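Long-range contacts in gamma-glutamyl cyclotransferase (Homo sapiens, PDB 3CRY), which catalyses the release of 5-oxoproline from gamma-glutamyl dipeptides and may contribute to glutathione homeostasis: residues A[20-25]-A[122-127]; A[136-141]-A[175-180]; A[42-47]-A[110-115]; A[33-38]-A[84-89]. The protein carries 1 engineered substitution. One frame throughout, in Å; residues are numbered along the deposited sequence.

In the fold
Three of the four contacts build on one five-stranded antiparallel sheet. Contact 1 joins its two outermost strands, 16-21 and 119-126, and so curls the sheet into a barrel; contact 3 pairs strands 39-46 and 106-114, its centre about 12 Å from that of contact 1; contact 4, its centre about 13 Å from that of contact 1, sets the turn after helix 28-34 against strand 77-87. Along the chain contacts 3 and 4 interleave and both fall between the segments of contact 1. Contact 2 follows, packing helices 137-149 and 174-181 outside the sheet; its centre is about 26 Å from that of contact 3. Contacts 1 and 2 meet at the acetate, bound by Ser24 and Tyr139 of the inferred substrate site.

Contact 1 of 4, residues A[20-25]-A[122-127]; sequences FAYGSN and CRSYLM. With ACT (acetate ion), chain C.
Phe20 and Arg123 tie the two outermost strands of the five-stranded sheet together, closing it into the barrel of the gamma-glutamylcyclotransferase fold. The bond from Phe20 N to Arg123 O is 2.9 Å long and almost straight (170°), and the Arg123 backbone also bonds to that of Leu18. Next along, Ser124 OG donates to Phe20 O at 2.8 Å and lies at the edge of the Phe20 ring. After Ala21 the first segment leaves strand 16-21, and the side chain of Tyr22 takes over the bridging: its OH gives a 2.6 Å bond to Tyr125 O, which lies in the plane of the phenol at its edge. CG of Tyr22 sits between its backbone N and carbonyl carbon (chi1 57°), swinging the ring across to strand 119-126. A phenylalanine here would probably leave Tyr125 O without this donor and the loop less firmly tied to the strand. That loop belongs to the inferred substrate site. Farther out, the Tyr125 ring packs on Gln98, the engineered replacement of the proton acceptor, while its hydroxyl bonds to Asp95. Within the loop an acetate oxygen, ACT O, is gripped by Ser24 N at 3.0 Å and by Ser24 OG at 2.9 Å.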
# COMPACT_ATOMS: atom_id res chain seq x y z
N PHE A 20 -11.43 -6.55 1.47
CA PHE A 20 -10.76 -7.85 1.65
C PHE A 20 -10.09 -7.88 3.03
O PHE A 20 -9.14 -7.12 3.30
CB PHE A 20 -9.72 -8.09 0.53
CG PHE A 20 -8.90 -9.35 0.68
CD1 PHE A 20 -9.46 -10.60 0.38
CD2 PHE A 20 -7.55 -9.29 1.10
CE1 PHE A 20 -8.71 -11.80 0.52
CE2 PHE A 20 -6.79 -10.47 1.21
CZ PHE A 20 -7.37 -11.73 0.91
N ALA A 21 -10.65 -8.72 3.90
CA ALA A 21 -10.11 -8.92 5.27
C ALA A 21 -9.27 -10.18 5.39
O ALA A 21 -9.68 -11.22 4.92
CB ALA A 21 -11.24 -8.97 6.28
N TYR A 22 -8.11 -10.07 6.06
CA TYR A 22 -7.25 -11.23 6.28
C TYR A 22 -6.83 -11.45 7.76
O TYR A 22 -6.10 -12.41 8.06
CB TYR A 22 -6.01 -11.11 5.38
CG TYR A 22 -5.23 -9.83 5.58
CD1 TYR A 22 -4.30 -9.70 6.65
CD2 TYR A 22 -5.42 -8.73 4.73
CE1 TYR A 22 -3.61 -8.52 6.86
CE2 TYR A 22 -4.69 -7.53 4.93
CZ TYR A 22 -3.81 -7.44 5.99
OH TYR A 22 -3.10 -6.28 6.21
N GLY A 23 -7.25 -10.55 8.65
CA GLY A 23 -6.89 -10.59 10.07
C GLY A 23 -8.13 -10.79 10.94
O GLY A 23 -8.96 -11.65 10.62
N SER A 24 -8.29 -9.99 12.00
CA SER A 24 -9.40 -10.21 12.96
C SER A 24 -10.75 -9.92 12.31
O SER A 24 -11.78 -10.40 12.81
CB SER A 24 -9.24 -9.39 14.24
OG SER A 24 -9.23 -8.01 13.93
N ASN A 25 -10.75 -9.15 11.22
CA ASN A 25 -12.00 -8.94 10.46
C ASN A 25 -12.48 -10.16 9.64
O ASN A 25 -13.51 -10.09 8.97
CB ASN A 25 -11.95 -7.66 9.60
CG ASN A 25 -12.11 -6.37 10.43
OD1 ASN A 25 -12.67 -6.37 11.54
ND2 ASN A 25 -11.62 -5.27 9.88
N CYS A 122 -10.77 -5.21 -4.74
CA CYS A 122 -11.10 -4.90 -3.34
C CYS A 122 -10.25 -3.81 -2.70
O CYS A 122 -9.08 -3.66 -3.03
CB CYS A 122 -10.91 -6.15 -2.47
SG CYS A 122 -11.98 -7.53 -2.88
N ARG A 123 -10.84 -3.09 -1.76
CA ARG A 123 -10.08 -2.26 -0.82
C ARG A 123 -9.49 -3.17 0.28
O ARG A 123 -10.14 -4.12 0.72
CB ARG A 123 -11.01 -1.21 -0.19
CG ARG A 123 -10.33 -0.11 0.66
CD ARG A 123 -11.41 0.81 1.25
NE ARG A 123 -10.89 2.08 1.81
CZ ARG A 123 -10.60 3.16 1.07
NH1 ARG A 123 -10.74 3.15 -0.25
NH2 ARG A 123 -10.14 4.26 1.66
N SER A 124 -8.25 -2.90 0.68
CA SER A 124 -7.65 -3.55 1.84
C SER A 124 -6.66 -2.59 2.49
O SER A 124 -6.68 -1.38 2.18
CB SER A 124 -6.98 -4.90 1.45
OG SER A 124 -6.83 -5.74 2.59
N TYR A 125 -5.81 -3.12 3.37
CA TYR A 125 -4.87 -2.35 4.20
C TYR A 125 -3.64 -3.18 4.44
O TYR A 125 -3.73 -4.40 4.57
CB TYR A 125 -5.48 -2.03 5.58
CG TYR A 125 -6.74 -1.20 5.46
CD1 TYR A 125 -6.67 0.20 5.46
CD2 TYR A 125 -7.99 -1.81 5.31
CE1 TYR A 125 -7.82 0.98 5.33
CE2 TYR A 125 -9.15 -1.03 5.18
CZ TYR A 125 -9.05 0.35 5.19
OH TYR A 125 -10.18 1.10 5.05
N LEU A 126 -2.48 -2.51 4.48
CA LEU A 126 -1.27 -3.16 4.99
C LEU A 126 -0.33 -2.17 5.68
O LEU A 126 -0.46 -0.95 5.50
CB LEU A 126 -0.58 -3.97 3.88
CG LEU A 126 -0.13 -3.18 2.63
CD1 LEU A 126 1.07 -2.27 2.88
CD2 LEU A 126 0.18 -4.18 1.49
N MET A 127 0.60 -2.69 6.49
CA MET A 127 1.56 -1.82 7.20
C MET A 127 2.73 -1.48 6.28
O MET A 127 3.18 -2.35 5.52
CB MET A 127 2.11 -2.56 8.42
CG MET A 127 1.08 -2.91 9.44
SD MET A 127 1.89 -3.88 10.78
CE MET A 127 0.42 -4.29 11.71
C ACT C . -6.93 -6.20 11.98
O ACT C . -6.84 -7.37 12.41
OXT ACT C . -7.86 -5.99 11.15
CH3 ACT C . -5.99 -5.09 12.40

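Contact 2 of 4, residues A[136-141]-A[175-180]; sequences SPQYKK and EIEDII. With ACT (acetate ion), chain C.
Gln138 and Ile180 meet where helix 137-149 packs against the C-terminal helix 174-181, a helix pair outside the barrel whose segment axes approach to 10.6 Å at 53°. The apolar part is small. The CD1 methyl of Ile180 rests on Gln138, 3.7 Å from Gln138 CB, because CG1 is anti to the carbonyl carbon (chi1 -79°) and aims the ethyl branch across the gap. In one of its two conformers Lys141 CD comes near Ile180 CG2, a loose contact. Polar links across the pair run through water: Gln138 NE2 donates to a water at 2.8 Å that also lies close to Glu177 OE2, with the amide and carboxylate planes almost perpendicular. Capping fixes the start of the helix, Ser136 OG accepting from Tyr139 N at 3.1 Å while also bonding to Trp64 O. From the flank turned away from helix 174-181, Tyr139 reaches into the inferred substrate site, where Ala69 N is a further partner of its hydroxyl. A phenylalanine in its place would probably leave both Ala69 N and the acetate without that mate. The acetate oxygen, ACT O, lies in the ring plane at the phenol's edge, a very short 2.5 Å from Tyr139 OH.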
# COMPACT_ATOMS: atom_id res chain seq x y z
N SER A 136 -0.81 -12.11 19.84
CA SER A 136 -1.28 -12.68 21.12
C SER A 136 -2.15 -13.93 20.89
O SER A 136 -2.74 -14.11 19.82
CB SER A 136 -2.08 -11.63 21.91
OG SER A 136 -3.29 -11.35 21.21
N PRO A 137 -2.24 -14.81 21.90
CA PRO A 137 -3.18 -15.93 21.75
C PRO A 137 -4.61 -15.49 21.43
O PRO A 137 -5.28 -16.13 20.59
CB PRO A 137 -3.09 -16.65 23.12
CG PRO A 137 -1.65 -16.36 23.57
CD PRO A 137 -1.43 -14.91 23.14
N GLN A 138 -5.08 -14.41 22.05
CA GLN A 138 -6.44 -13.92 21.81
C GLN A 138 -6.65 -13.49 20.35
O GLN A 138 -7.66 -13.86 19.71
CB GLN A 138 -6.76 -12.80 22.80
CG GLN A 138 -6.68 -13.27 24.29
CD GLN A 138 -5.27 -13.12 24.91
OE1 GLN A 138 -4.29 -12.98 24.19
NE2 GLN A 138 -5.19 -13.10 26.25
N TYR A 139 -5.68 -12.77 19.81
CA TYR A 139 -5.78 -12.33 18.41
C TYR A 139 -5.73 -13.52 17.46
O TYR A 139 -6.55 -13.62 16.53
CB TYR A 139 -4.66 -11.34 18.12
CG TYR A 139 -4.72 -10.63 16.79
CD1 TYR A 139 -5.75 -9.74 16.49
CD2 TYR A 139 -3.67 -10.79 15.87
CE1 TYR A 139 -5.77 -9.04 15.28
CE2 TYR A 139 -3.67 -10.11 14.66
CZ TYR A 139 -4.74 -9.22 14.38
OH TYR A 139 -4.76 -8.52 13.18
N LYS A 140 -4.80 -14.45 17.69
CA LYS A 140 -4.77 -15.69 16.90
C LYS A 140 -6.12 -16.43 16.96
O LYS A 140 -6.62 -16.90 15.93
CB LYS A 140 -3.60 -16.59 17.38
CG LYS A 140 -3.58 -17.90 16.65
CD LYS A 140 -2.49 -18.85 17.12
CE LYS A 140 -2.69 -20.20 16.42
NZ LYS A 140 -1.68 -21.22 16.86
N LYS A 141 -6.68 -16.56 18.16
CA LYS A 141 -7.94 -17.27 18.32
C LYS A 141 -9.04 -16.66 17.47
O LYS A 141 -9.76 -17.37 16.76
CB LYS A 141 -8.34 -17.32 19.80
CG LYS A 141 -7.61 -18.41 20.58
CD LYS A 141 -7.99 -18.40 22.06
CE LYS A 141 -7.43 -19.61 22.79
NZ LYS A 141 -6.04 -19.39 23.21
N GLU A 175 -15.31 -7.32 25.64
CA GLU A 175 -15.92 -7.67 24.35
C GLU A 175 -15.17 -8.81 23.64
O GLU A 175 -15.80 -9.76 23.14
CB GLU A 175 -16.05 -6.43 23.44
CG GLU A 175 -14.72 -5.77 23.06
CD GLU A 175 -14.86 -4.28 22.80
OE1 GLU A 175 -15.88 -3.86 22.20
OE2 GLU A 175 -13.93 -3.52 23.19
N ILE A 176 -13.84 -8.74 23.62
CA ILE A 176 -13.01 -9.79 23.03
C ILE A 176 -13.18 -11.11 23.78
O ILE A 176 -13.37 -12.16 23.16
CB ILE A 176 -11.50 -9.37 22.98
CG1 ILE A 176 -11.28 -8.26 21.95
CG2 ILE A 176 -10.61 -10.57 22.64
CD1 ILE A 176 -9.94 -7.53 22.12
N GLU A 177 -13.10 -11.05 25.11
CA GLU A 177 -13.17 -12.24 25.96
C GLU A 177 -14.47 -13.03 25.83
O GLU A 177 -14.46 -14.26 25.92
CB GLU A 177 -12.93 -11.87 27.43
CG GLU A 177 -11.48 -11.90 27.84
CD GLU A 177 -10.82 -13.28 27.69
OE1 GLU A 177 -11.40 -14.29 28.16
OE2 GLU A 177 -9.72 -13.34 27.11
N ASP A 178 -15.58 -12.31 25.62
CA ASP A 178 -16.89 -12.95 25.48
C ASP A 178 -17.00 -13.70 24.16
O ASP A 178 -17.42 -14.87 24.14
CB ASP A 178 -18.01 -11.93 25.65
CG ASP A 178 -18.25 -11.54 27.11
OD1 ASP A 178 -17.67 -12.19 28.00
OD2 ASP A 178 -19.01 -10.59 27.36
N ILE A 179 -16.60 -13.03 23.08
CA ILE A 179 -16.47 -13.67 21.77
C ILE A 179 -15.66 -14.96 21.88
O ILE A 179 -16.12 -16.02 21.47
CB ILE A 179 -15.84 -12.72 20.73
CG1 ILE A 179 -16.75 -11.51 20.48
CG2 ILE A 179 -15.57 -13.45 19.44
CD1 ILE A 179 -16.07 -10.35 19.77
N ILE A 180 -14.46 -14.85 22.45
CA ILE A 180 -13.58 -16.01 22.66
C ILE A 180 -14.21 -17.12 23.52
O ILE A 180 -14.02 -18.31 23.22
CB ILE A 180 -12.22 -15.56 23.25
CG1 ILE A 180 -11.33 -15.01 22.12
CG2 ILE A 180 -11.52 -16.70 24.01
CD1 ILE A 180 -10.12 -14.24 22.61
C ACT C . -6.93 -6.20 11.98
O ACT C . -6.84 -7.37 12.41
OXT ACT C . -7.86 -5.99 11.15
CH3 ACT C . -5.99 -5.09 12.40
O HOH W 1 -6.95 -13.79 28.37

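Contact 3 of 4, residues A[42-47]-A[110-115]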
# COMPACT_ATOMS: atom_id res chain seq x y z
N CYS A 42 -17.82 -13.08 -0.31
CA CYS A 42 -17.23 -14.37 -0.72
C CYS A 42 -15.87 -14.58 -0.05
O CYS A 42 -15.32 -13.65 0.53
CB CYS A 42 -17.05 -14.41 -2.23
SG CYS A 42 -15.82 -13.28 -2.90
N VAL A 43 -15.38 -15.82 -0.14
CA VAL A 43 -14.01 -16.17 0.23
C VAL A 43 -13.15 -15.95 -1.01
O VAL A 43 -13.59 -16.21 -2.13
CB VAL A 43 -13.93 -17.65 0.64
CG1 VAL A 43 -12.49 -18.07 0.91
CG2 VAL A 43 -14.78 -17.88 1.89
N ALA A 44 -11.93 -15.45 -0.82
CA ALA A 44 -11.05 -15.18 -1.96
C ALA A 44 -9.57 -15.31 -1.62
O ALA A 44 -9.17 -15.21 -0.45
CB ALA A 44 -11.36 -13.81 -2.57
N ARG A 45 -8.76 -15.52 -2.67
CA ARG A 45 -7.32 -15.71 -2.54
C ARG A 45 -6.55 -14.53 -3.14
O ARG A 45 -6.80 -14.13 -4.29
CB ARG A 45 -6.89 -17.02 -3.23
CG ARG A 45 -5.37 -17.20 -3.35
CD ARG A 45 -4.89 -18.62 -3.67
NE ARG A 45 -5.56 -19.25 -4.80
CZ ARG A 45 -5.41 -20.54 -5.12
NH1 ARG A 45 -4.62 -21.34 -4.40
NH2 ARG A 45 -6.05 -21.05 -6.17
N LEU A 46 -5.63 -13.97 -2.35
CA LEU A 46 -4.70 -12.97 -2.85
C LEU A 46 -3.39 -13.66 -3.23
O LEU A 46 -2.66 -14.18 -2.38
CB LEU A 46 -4.52 -11.82 -1.84
CG LEU A 46 -3.53 -10.71 -2.22
CD1 LEU A 46 -3.95 -9.96 -3.47
CD2 LEU A 46 -3.35 -9.76 -1.03
N GLN A 47 -3.11 -13.67 -4.54
CA GLN A 47 -1.90 -14.31 -5.06
C GLN A 47 -0.65 -13.44 -4.83
O GLN A 47 -0.72 -12.20 -4.94
CB GLN A 47 -2.12 -14.62 -6.56
CG GLN A 47 -1.36 -15.81 -7.12
CD GLN A 47 -1.60 -17.10 -6.35
OE1 GLN A 47 -0.72 -17.58 -5.65
NE2 GLN A 47 -2.82 -17.64 -6.43
N VAL A 110 -6.45 -4.26 -4.13
CA VAL A 110 -5.94 -5.57 -4.56
C VAL A 110 -6.94 -6.28 -5.45
O VAL A 110 -8.13 -6.01 -5.40
CB VAL A 110 -5.58 -6.49 -3.36
CG1 VAL A 110 -4.34 -5.97 -2.63
CG2 VAL A 110 -6.76 -6.66 -2.43
N LYS A 111 -6.43 -7.20 -6.27
CA LYS A 111 -7.30 -8.04 -7.08
C LYS A 111 -7.16 -9.46 -6.54
O LYS A 111 -6.06 -9.99 -6.41
CB LYS A 111 -6.90 -7.92 -8.55
CG LYS A 111 -7.36 -6.59 -9.14
CD LYS A 111 -6.69 -6.27 -10.47
CE LYS A 111 -7.28 -4.99 -11.05
NZ LYS A 111 -6.77 -4.70 -12.44
N VAL A 112 -8.30 -10.04 -6.18
CA VAL A 112 -8.33 -11.37 -5.56
C VAL A 112 -9.16 -12.33 -6.42
O VAL A 112 -9.95 -11.89 -7.27
CB VAL A 112 -8.84 -11.31 -4.09
CG1 VAL A 112 -7.91 -10.43 -3.21
CG2 VAL A 112 -10.29 -10.80 -4.04
N ALA A 113 -8.95 -13.62 -6.23
CA ALA A 113 -9.61 -14.65 -7.03
C ALA A 113 -10.54 -15.48 -6.15
O ALA A 113 -10.13 -15.96 -5.09
CB ALA A 113 -8.55 -15.55 -7.70
N THR A 114 -11.78 -15.65 -6.58
CA THR A 114 -12.73 -16.49 -5.87
C THR A 114 -12.38 -17.96 -6.13
O THR A 114 -11.53 -18.27 -6.98
CB THR A 114 -14.17 -16.21 -6.33
OG1 THR A 114 -14.32 -16.66 -7.69
CG2 THR A 114 -14.49 -14.73 -6.29
N GLN A 115 -13.04 -18.87 -5.42
CA GLN A 115 -12.82 -20.30 -5.63
C GLN A 115 -13.40 -20.79 -6.98
O GLN A 115 -13.26 -21.96 -7.33
CB GLN A 115 -13.34 -21.12 -4.43
CG GLN A 115 -12.50 -20.90 -3.16
CD GLN A 115 -13.02 -21.62 -1.92
OE1 GLN A 115 -12.34 -22.50 -1.38
NE2 GLN A 115 -14.19 -21.22 -1.45
O HOH W 2 -14.91 -17.97 -3.52
O HOH W 3 -4.56 -12.19 -6.54
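Arg45 and Ala113 form the antiparallel hydrogen-bonded pair that joins strands 39-46 and 106-114, neighbours in the barrel sheet. Arg45 N donates to Ala113 O at 2.8 Å and Ala113 N returns a bond to Arg45 O at 2.9 Å, both nearly straight. The segment axes run at 121° to each other, and the backbones separate beyond the neighbouring pairs. Where they part, water takes the place of direct bonds. At one end a water donates to Val43 O at 2.6 Å and accepts from Gln115 N; at the other, a second water links Gln47 N to Lys111 O. Arg45 itself extends from the face it shares with Ala113, and its guanidinium forms a salt bridge with Glu78 on strand 77-87.

The other face is apolar and looks into the barrel, where Phe20 packs on both Leu46 and Val112. Val112 is the hub of this layer. Its CG2 methyl presses on Ala44 CB at 3.5 Å, and its CG1 methyl meets Leu46 CB at 3.9 Å, so one branch packs on Ala44 and the other on Leu46. Leu46, with CG anti to its backbone N (chi1 178°), crosses Val110 at about a right angle and brings CD1 within 3.8 Å of Val110 CB. Toward the other end of the contact, Cys42 SG lies 3.9 Å from the CG2 methyl of Thr114, whose OG1 turns instead to the backbone N of Glu116 and Lys118.

Contact 4 of 4, residues A[33-38]-A[84-89]; sequences LRNPSA and WKMNKS
Ala38 ends a type I turn that begins at Asn35, closed by a bond from Ala38 N to Asn35 O, and this brings its CA within 4.9 Å of Met86 CA on strand 77-87. No direct hydrogen bond joins the two segments, and the contact rests on side chains. Ala38 CB is the centre of it: it lies 3.9 Å from Met86 CG and 4.2 Å from Trp84 CE3, filling the angle between these two residues. Met86 then bends at its last torsion (chi3 72°), which brings the CE methyl back to Asn35, 3.6 Å from OD1. The Asn35 amide is held from its other end, ND2 bonding to Gln97 and to Ile31 O, so the methyl packs on a group fixed in its rotation.

On the outer side a water spans the segments, 2.8 Å from Ser37 OG and accepting from Asn87 N at 3.1 Å. One of the two modelled conformers of Asn87 makes an Asx turn, its OD1 accepting from Ser89 N at 2.8 Å as the strand gives way to a 3-10 turn. Trp84 also packs against Thr28 and Ile31 of helix 28-34, and its NE1 bonds to Asn25 O beside the inferred substrate loop. The whole is a helix-to-strand connection laid against the barrel wall: directly after Ala38, Ala39 begins the antiparallel pairing with Lys85.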
# COMPACT_ATOMS: atom_id res chain seq x y z
N LEU A 33 -18.70 -5.25 15.21
CA LEU A 33 -18.57 -4.32 16.35
C LEU A 33 -18.55 -2.85 15.94
O LEU A 33 -19.25 -2.01 16.55
CB LEU A 33 -17.34 -4.62 17.22
CG LEU A 33 -17.45 -5.80 18.18
CD1 LEU A 33 -16.07 -6.05 18.79
CD2 LEU A 33 -18.50 -5.56 19.29
N ARG A 34 -17.76 -2.51 14.92
CA ARG A 34 -17.73 -1.14 14.41
C ARG A 34 -18.37 -1.01 13.02
O ARG A 34 -18.78 0.09 12.63
CB ARG A 34 -16.31 -0.57 14.43
CG ARG A 34 -15.93 0.01 15.79
CD ARG A 34 -14.42 0.02 16.02
NE ARG A 34 -13.91 -1.28 16.44
CZ ARG A 34 -13.81 -1.68 17.71
NH1 ARG A 34 -14.19 -0.88 18.70
NH2 ARG A 34 -13.32 -2.88 17.99
N ASN A 35 -18.48 -2.12 12.31
CA ASN A 35 -19.06 -2.12 10.96
C ASN A 35 -20.31 -2.99 10.86
O ASN A 35 -20.33 -3.97 10.11
CB ASN A 35 -18.01 -2.54 9.91
CG ASN A 35 -16.70 -1.81 10.09
OD1 ASN A 35 -16.55 -0.65 9.67
ND2 ASN A 35 -15.76 -2.46 10.76
N PRO A 36 -21.37 -2.64 11.61
CA PRO A 36 -22.51 -3.56 11.72
C PRO A 36 -23.26 -3.89 10.43
O PRO A 36 -23.92 -4.93 10.36
CB PRO A 36 -23.44 -2.90 12.76
CG PRO A 36 -22.87 -1.60 13.08
CD PRO A 36 -21.56 -1.39 12.38
N SER A 37 -23.14 -3.06 9.39
CA SER A 37 -23.88 -3.36 8.15
C SER A 37 -23.04 -4.12 7.09
O SER A 37 -23.55 -4.41 6.01
CB SER A 37 -24.52 -2.10 7.56
OG SER A 37 -23.55 -1.19 7.12
N ALA A 38 -21.78 -4.41 7.40
CA ALA A 38 -20.95 -5.26 6.52
C ALA A 38 -21.67 -6.58 6.25
O ALA A 38 -22.24 -7.20 7.16
CB ALA A 38 -19.59 -5.53 7.16
N TRP A 84 -15.88 -8.64 2.14
CA TRP A 84 -17.09 -8.03 2.71
C TRP A 84 -17.66 -6.96 1.79
O TRP A 84 -16.92 -6.14 1.25
CB TRP A 84 -16.78 -7.38 4.07
CG TRP A 84 -16.30 -8.35 5.12
CD1 TRP A 84 -15.01 -8.59 5.48
CD2 TRP A 84 -17.12 -9.21 5.95
NE1 TRP A 84 -14.95 -9.55 6.47
CE2 TRP A 84 -16.23 -9.94 6.78
CE3 TRP A 84 -18.51 -9.41 6.07
CZ2 TRP A 84 -16.69 -10.90 7.73
CZ3 TRP A 84 -18.97 -10.36 7.01
CH2 TRP A 84 -18.05 -11.09 7.83
N LYS A 85 -18.99 -6.94 1.63
CA LYS A 85 -19.64 -5.85 0.91
C LYS A 85 -20.09 -4.80 1.91
O LYS A 85 -20.80 -5.11 2.89
CB LYS A 85 -20.85 -6.38 0.14
CG LYS A 85 -21.51 -5.35 -0.78
CD LYS A 85 -22.68 -6.02 -1.49
CE LYS A 85 -23.09 -5.29 -2.74
NZ LYS A 85 -24.40 -5.84 -3.21
N MET A 86 -19.68 -3.56 1.67
CA MET A 86 -19.97 -2.45 2.58
C MET A 86 -20.51 -1.24 1.82
O MET A 86 -20.24 -1.09 0.62
CB MET A 86 -18.71 -2.09 3.35
CG MET A 86 -18.31 -3.16 4.37
SD MET A 86 -16.72 -2.84 5.18
CE MET A 86 -17.20 -1.48 6.22
N ASN A 87 -21.27 -0.38 2.50
CA ASN A 87 -21.73 0.86 1.87
C ASN A 87 -20.61 1.89 1.77
O ASN A 87 -19.77 2.00 2.67
CB ASN A 87 -22.94 1.46 2.60
CG ASN A 87 -23.61 2.56 1.77
OD1 ASN A 87 -23.16 3.70 1.74
ND2 ASN A 87 -24.69 2.20 1.09
N LYS A 88 -20.57 2.63 0.67
CA LYS A 88 -19.51 3.64 0.48
C LYS A 88 -19.51 4.72 1.58
O LYS A 88 -18.48 5.33 1.87
CB LYS A 88 -19.53 4.23 -0.93
CG LYS A 88 -18.78 3.38 -1.94
CD LYS A 88 -18.71 4.06 -3.31
CE LYS A 88 -18.10 3.12 -4.33
NZ LYS A 88 -18.57 3.44 -5.72
N SER A 89 -20.66 4.92 2.22
CA SER A 89 -20.75 5.78 3.41
C SER A 89 -19.85 5.36 4.59
O SER A 89 -19.64 6.14 5.55
CB SER A 89 -22.21 5.86 3.90
OG SER A 89 -22.68 4.58 4.27
O HOH W 4 -21.26 -1.13 5.48